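Local coordinates for protein YciF (Escherichia coli, PDB 2GS4), which is a stress protein of still undefined role that forms a homodimer of rubrerythrin-like, ferritin-type helical subunits and probably binds metal, at residues 14-24 with 69-79. Residues are numbered along the deposited sequence; the frame is centred on the assembly and turned at random.
Sequences LSDTYSAEKQL and KIKRMKCVAME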
loop_
_atom_site.group_PDB
_atom_site.type_symbol
_atom_site.label_atom_id
_atom_site.label_comp_id
_atom_site.label_asym_id
_atom_site.label_seq_id
_atom_site.Cartn_x
_atom_site.Cartn_y
_atom_site.Cartn_z
ATOM N N LEU A 14 11.708 5.166 1.988
ATOM C CA LEU A 14 11.663 6.306 2.897
ATOM C C LEU A 14 10.988 7.489 2.208
ATOM O O LEU A 14 10.198 8.215 2.824
ATOM C CB LEU A 14 13.082 6.701 3.324
ATOM C CG LEU A 14 13.157 7.826 4.358
ATOM C CD1 LEU A 14 12.689 7.312 5.698
ATOM C CD2 LEU A 14 14.597 8.337 4.460
ATOM N N SER A 15 11.307 7.673 0.929
ATOM C CA SER A 15 10.747 8.756 0.127
ATOM C C SER A 15 9.247 8.548 -0.066
ATOM O O SER A 15 8.468 9.514 -0.102
ATOM C CB SER A 15 11.435 8.819 -1.240
ATOM O OG SER A 15 12.802 9.164 -1.113
ATOM N N ASP A 16 8.849 7.284 -0.189
ATOM C CA ASP A 16 7.443 6.942 -0.366
ATOM C C ASP A 16 6.742 7.263 0.951
ATOM O O ASP A 16 5.673 7.877 0.971
ATOM C CB ASP A 16 7.300 5.452 -0.684
ATOM C CG ASP A 16 6.283 5.178 -1.781
ATOM O OD1 ASP A 16 5.933 3.994 -1.988
ATOM O OD2 ASP A 16 5.838 6.138 -2.437
ATOM N N THR A 17 7.364 6.872 2.059
ATOM C CA THR A 17 6.773 7.135 3.363
ATOM C C THR A 17 6.667 8.647 3.616
ATOM O O THR A 17 5.681 9.111 4.198
ATOM C CB THR A 17 7.575 6.423 4.480
ATOM O OG1 THR A 17 7.295 5.016 4.433
ATOM C CG2 THR A 17 7.212 6.959 5.850
ATOM N N TYR A 18 7.655 9.415 3.156
ATOM C CA TYR A 18 7.624 10.871 3.321
ATOM C C TYR A 18 6.347 11.356 2.634
ATOM O O TYR A 18 5.581 12.134 3.195
ATOM C CB TYR A 18 8.837 11.521 2.648
ATOM C CG TYR A 18 9.019 13.001 2.945
ATOM C CD1 TYR A 18 9.631 13.424 4.125
ATOM C CD2 TYR A 18 8.586 13.974 2.043
ATOM C CE1 TYR A 18 9.810 14.777 4.401
ATOM C CE2 TYR A 18 8.761 15.341 2.313
ATOM C CZ TYR A 18 9.374 15.729 3.494
ATOM O OH TYR A 18 9.561 17.064 3.772
ATOM N N SER A 19 6.118 10.875 1.417
ATOM C CA SER A 19 4.925 11.252 0.669
ATOM C C SER A 19 3.660 10.837 1.423
ATOM O O SER A 19 2.718 11.612 1.519
ATOM C CB SER A 19 4.951 10.618 -0.729
ATOM O OG SER A 19 3.674 10.663 -1.348
ATOM N N ALA A 20 3.651 9.624 1.969
ATOM C CA ALA A 20 2.496 9.120 2.704
ATOM C C ALA A 20 2.127 10.005 3.894
ATOM O O ALA A 20 0.959 10.286 4.123
ATOM C CB ALA A 20 2.769 7.690 3.180
ATOM N N GLU A 21 3.133 10.420 4.659
ATOM C CA GLU A 21 2.912 11.268 5.828
ATOM C C GLU A 21 2.366 12.625 5.389
ATOM O O GLU A 21 1.476 13.189 6.032
ATOM C CB GLU A 21 4.232 11.443 6.602
ATOM C CG GLU A 21 4.811 10.129 7.136
ATOM C CD GLU A 21 4.015 9.561 8.307
ATOM O OE1 GLU A 21 2.801 9.847 8.409
ATOM O OE2 GLU A 21 4.602 8.815 9.122
ATOM N N LYS A 22 2.907 13.126 4.283
ATOM C CA LYS A 22 2.516 14.405 3.698
ATOM C C LYS A 22 1.015 14.362 3.386
ATOM O O LYS A 22 0.254 15.252 3.758
ATOM C CB LYS A 22 3.293 14.627 2.400
ATOM C CG LYS A 22 3.761 16.043 2.155
ATOM C CD LYS A 22 5.028 16.360 2.930
ATOM C CE LYS A 22 5.377 17.832 2.783
ATOM N NZ LYS A 22 6.368 18.274 3.795
ATOM N N GLN A 23 0.602 13.308 2.691
ATOM C CA GLN A 23 -0.797 13.131 2.330
ATOM C C GLN A 23 -1.603 12.905 3.596
ATOM O O GLN A 23 -2.714 13.424 3.734
ATOM C CB GLN A 23 -0.967 11.919 1.406
ATOM C CG GLN A 23 -0.119 11.955 0.149
ATOM C CD GLN A 23 -0.325 10.721 -0.715
ATOM O OE1 GLN A 23 -1.452 10.364 -1.040
ATOM N NE2 GLN A 23 0.763 10.066 -1.085
ATOM N N LEU A 24 -1.050 12.141 4.536
ATOM C CA LEU A 24 -1.790 11.875 5.757
ATOM C C LEU A 24 -2.170 13.169 6.502
ATOM O O LEU A 24 -3.278 13.264 7.030
ATOM C CB LEU A 24 -1.008 10.919 6.664
ATOM C CG LEU A 24 -1.849 10.076 7.643
ATOM C CD1 LEU A 24 -3.037 9.434 6.922
ATOM C CD2 LEU A 24 -0.983 9.000 8.277
ATOM N N LYS A 69 18.733 11.167 0.825
ATOM C CA LYS A 69 18.011 12.291 0.214
ATOM C C LYS A 69 16.555 11.823 0.171
ATOM O O LYS A 69 16.282 10.684 0.509
ATOM C CB LYS A 69 18.501 12.542 -1.226
ATOM C CG LYS A 69 18.057 13.896 -1.825
ATOM C CD LYS A 69 18.355 14.013 -3.325
ATOM C CE LYS A 69 17.220 13.466 -4.193
ATOM N NZ LYS A 69 16.184 14.490 -4.535
ATOM N N ILE A 70 15.618 12.691 -0.192
ATOM C CA ILE A 70 14.224 12.266 -0.318
ATOM C C ILE A 70 13.942 12.498 -1.789
ATOM O O ILE A 70 14.125 13.608 -2.280
ATOM C CB ILE A 70 13.217 13.137 0.490
ATOM C CG1 ILE A 70 13.368 12.891 1.990
ATOM C CG2 ILE A 70 11.789 12.812 0.064
ATOM C CD1 ILE A 70 13.094 11.462 2.402
ATOM N N LYS A 71 13.529 11.462 -2.506
ATOM C CA LYS A 71 13.222 11.636 -3.914
ATOM C C LYS A 71 11.726 11.949 -4.011
ATOM O O LYS A 71 10.917 11.363 -3.297
ATOM C CB LYS A 71 13.616 10.374 -4.700
ATOM C CG LYS A 71 15.149 10.148 -4.765
ATOM C CD LYS A 71 15.545 8.869 -5.510
ATOM C CE LYS A 71 17.020 8.896 -5.926
ATOM N NZ LYS A 71 17.295 9.905 -6.996
ATOM N N ARG A 72 11.376 12.911 -4.864
ATOM C CA ARG A 72 9.988 13.343 -5.046
ATOM C C ARG A 72 9.136 12.267 -5.708
ATOM O O ARG A 72 9.511 11.725 -6.744
ATOM C CB ARG A 72 9.963 14.614 -5.901
ATOM C CG ARG A 72 8.660 15.399 -5.928
ATOM C CD ARG A 72 8.921 16.747 -6.600
ATOM N NE ARG A 72 7.774 17.652 -6.611
ATOM C CZ ARG A 72 7.868 18.957 -6.373
ATOM N NH1 ARG A 72 9.053 19.497 -6.099
ATOM N NH2 ARG A 72 6.788 19.729 -6.418
HETATM N N MSE A 73 7.993 11.957 -5.107
HETATM C CA MSE A 73 7.092 10.949 -5.656
HETATM C C MSE A 73 5.776 10.961 -4.891
HETATM O O MSE A 73 5.690 11.518 -3.804
HETATM C CB MSE A 73 7.730 9.550 -5.579
HETATM C CG MSE A 73 8.165 9.120 -4.168
HETATM SE SE MSE A 73 8.829 7.286 -4.003
HETATM C CE MSE A 73 10.642 7.544 -4.628
ATOM N N LYS A 74 4.742 10.375 -5.481
ATOM C CA LYS A 74 3.437 10.301 -4.837
ATOM C C LYS A 74 3.228 8.839 -4.449
ATOM O O LYS A 74 3.295 7.952 -5.297
ATOM C CB LYS A 74 2.332 10.741 -5.803
ATOM C CG LYS A 74 0.953 10.947 -5.142
ATOM C CD LYS A 74 0.694 12.421 -4.833
ATOM C CE LYS A 74 -0.608 12.621 -4.074
ATOM N NZ LYS A 74 -1.776 11.958 -4.729
ATOM N N CYS A 75 2.993 8.593 -3.165
ATOM C CA CYS A 75 2.767 7.242 -2.666
ATOM C C CYS A 75 1.328 6.859 -3.013
ATOM O O CYS A 75 0.373 7.332 -2.384
ATOM C CB CYS A 75 2.994 7.193 -1.149
ATOM S SG CYS A 75 2.642 5.599 -0.368
ATOM N N VAL A 76 1.194 5.997 -4.016
ATOM C CA VAL A 76 -0.102 5.539 -4.498
ATOM C C VAL A 76 -0.861 4.712 -3.459
ATOM O O VAL A 76 -2.090 4.761 -3.397
ATOM C CB VAL A 76 0.093 4.748 -5.814
ATOM C CG1 VAL A 76 -1.180 4.046 -6.225
ATOM C CG2 VAL A 76 0.528 5.724 -6.909
ATOM N N ALA A 77 -0.132 3.956 -2.646
ATOM C CA ALA A 77 -0.757 3.144 -1.613
ATOM C C ALA A 77 -1.497 4.045 -0.618
ATOM O O ALA A 77 -2.669 3.828 -0.343
ATOM C CB ALA A 77 0.295 2.312 -0.891
HETATM N N MSE A 78 -0.821 5.057 -0.080
HETATM C CA MSE A 78 -1.489 5.939 0.877
HETATM C C MSE A 78 -2.661 6.674 0.251
HETATM O O MSE A 78 -3.685 6.889 0.898
HETATM C CB MSE A 78 -0.522 6.969 1.464
HETATM C CG MSE A 78 -1.211 7.890 2.471
HETATM SE SE MSE A 78 -1.985 6.922 3.955
HETATM C CE MSE A 78 -0.357 6.641 4.962
ATOM N N GLU A 79 -2.499 7.074 -1.007
ATOM C CA GLU A 79 -3.534 7.787 -1.744
ATOM C C GLU A 79 -4.809 6.932 -1.747
ATOM O O GLU A 79 -5.908 7.437 -1.498
ATOM C CB GLU A 79 -3.029 8.057 -3.171
ATOM C CG GLU A 79 -3.946 8.804 -4.111
ATOM C CD GLU A 79 -3.316 8.956 -5.495
ATOM O OE1 GLU A 79 -2.926 10.084 -5.864
ATOM O OE2 GLU A 79 -3.198 7.936 -6.210
HETATM O O HOH W 1 8.660 11.675 -1.547
HETATM O O HOH W 2 5.323 6.301 -5.567
#
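Ser19 OG accepts two N-H groups at once: the backbone N of Cys75 lies 2.8 Å from it, at an N-H...O angle of 157°, and Gln23 NE2, one helical turn further on, reaches it within 3.0 Å. With OG anti to the backbone N (chi1 165°), the hydroxyl stands beside its own carbonyl carbon and faces the incoming chain. The second N-H of Gln23 goes to Cys75 O, 3.1 Å from NE2 and nearly straight at 166°. Both partners lie close to the amide plane, which fixes the rotation of that group, while Glu79 N also donates to Cys75 O as helix 76-89 begins. A leucine in place of Gln23 would probably leave Cys75 O without its side-chain donor and Ser19 OG with the Cys75 N-H alone of these two. Cys75 is the N-cap residue: its SG accepts from Met78 N, and its CB packs 3.3 Å from Asp16 OD2. Four residues earlier in each segment the serine bond recurs, Lys71 N donating to Ser15 OG over 2.8 Å; Ser15 OG is also bonded to Ile11 O of its own helix. Two waters complete the polar seam, one joining Ser15 O to Lys71 O, the other Asp16 OD2 to Lys74 O. Apolar contacts flank it at both ends. Ile70 spreads CD1 over Leu14 and CG2 obliquely against the Tyr18 ring, whereas the selenomethionine Met78, bent at chi2 and chi3, brings CE to 3.7 Å from Ala20 CB and SE against Leu24 CD1. Segment 69-79 thus lies along helix 6-33 within the connection between helices 38-63 and 95-126, consistent with the long crossover of a ferritin-like four-helix bundle; Tyr112 and Glu113 of helix 95-126 meet Cys75 and Met78, helix 38-63 touches Tyr18, and Glu79 bridges to Lys108 of the second subunit.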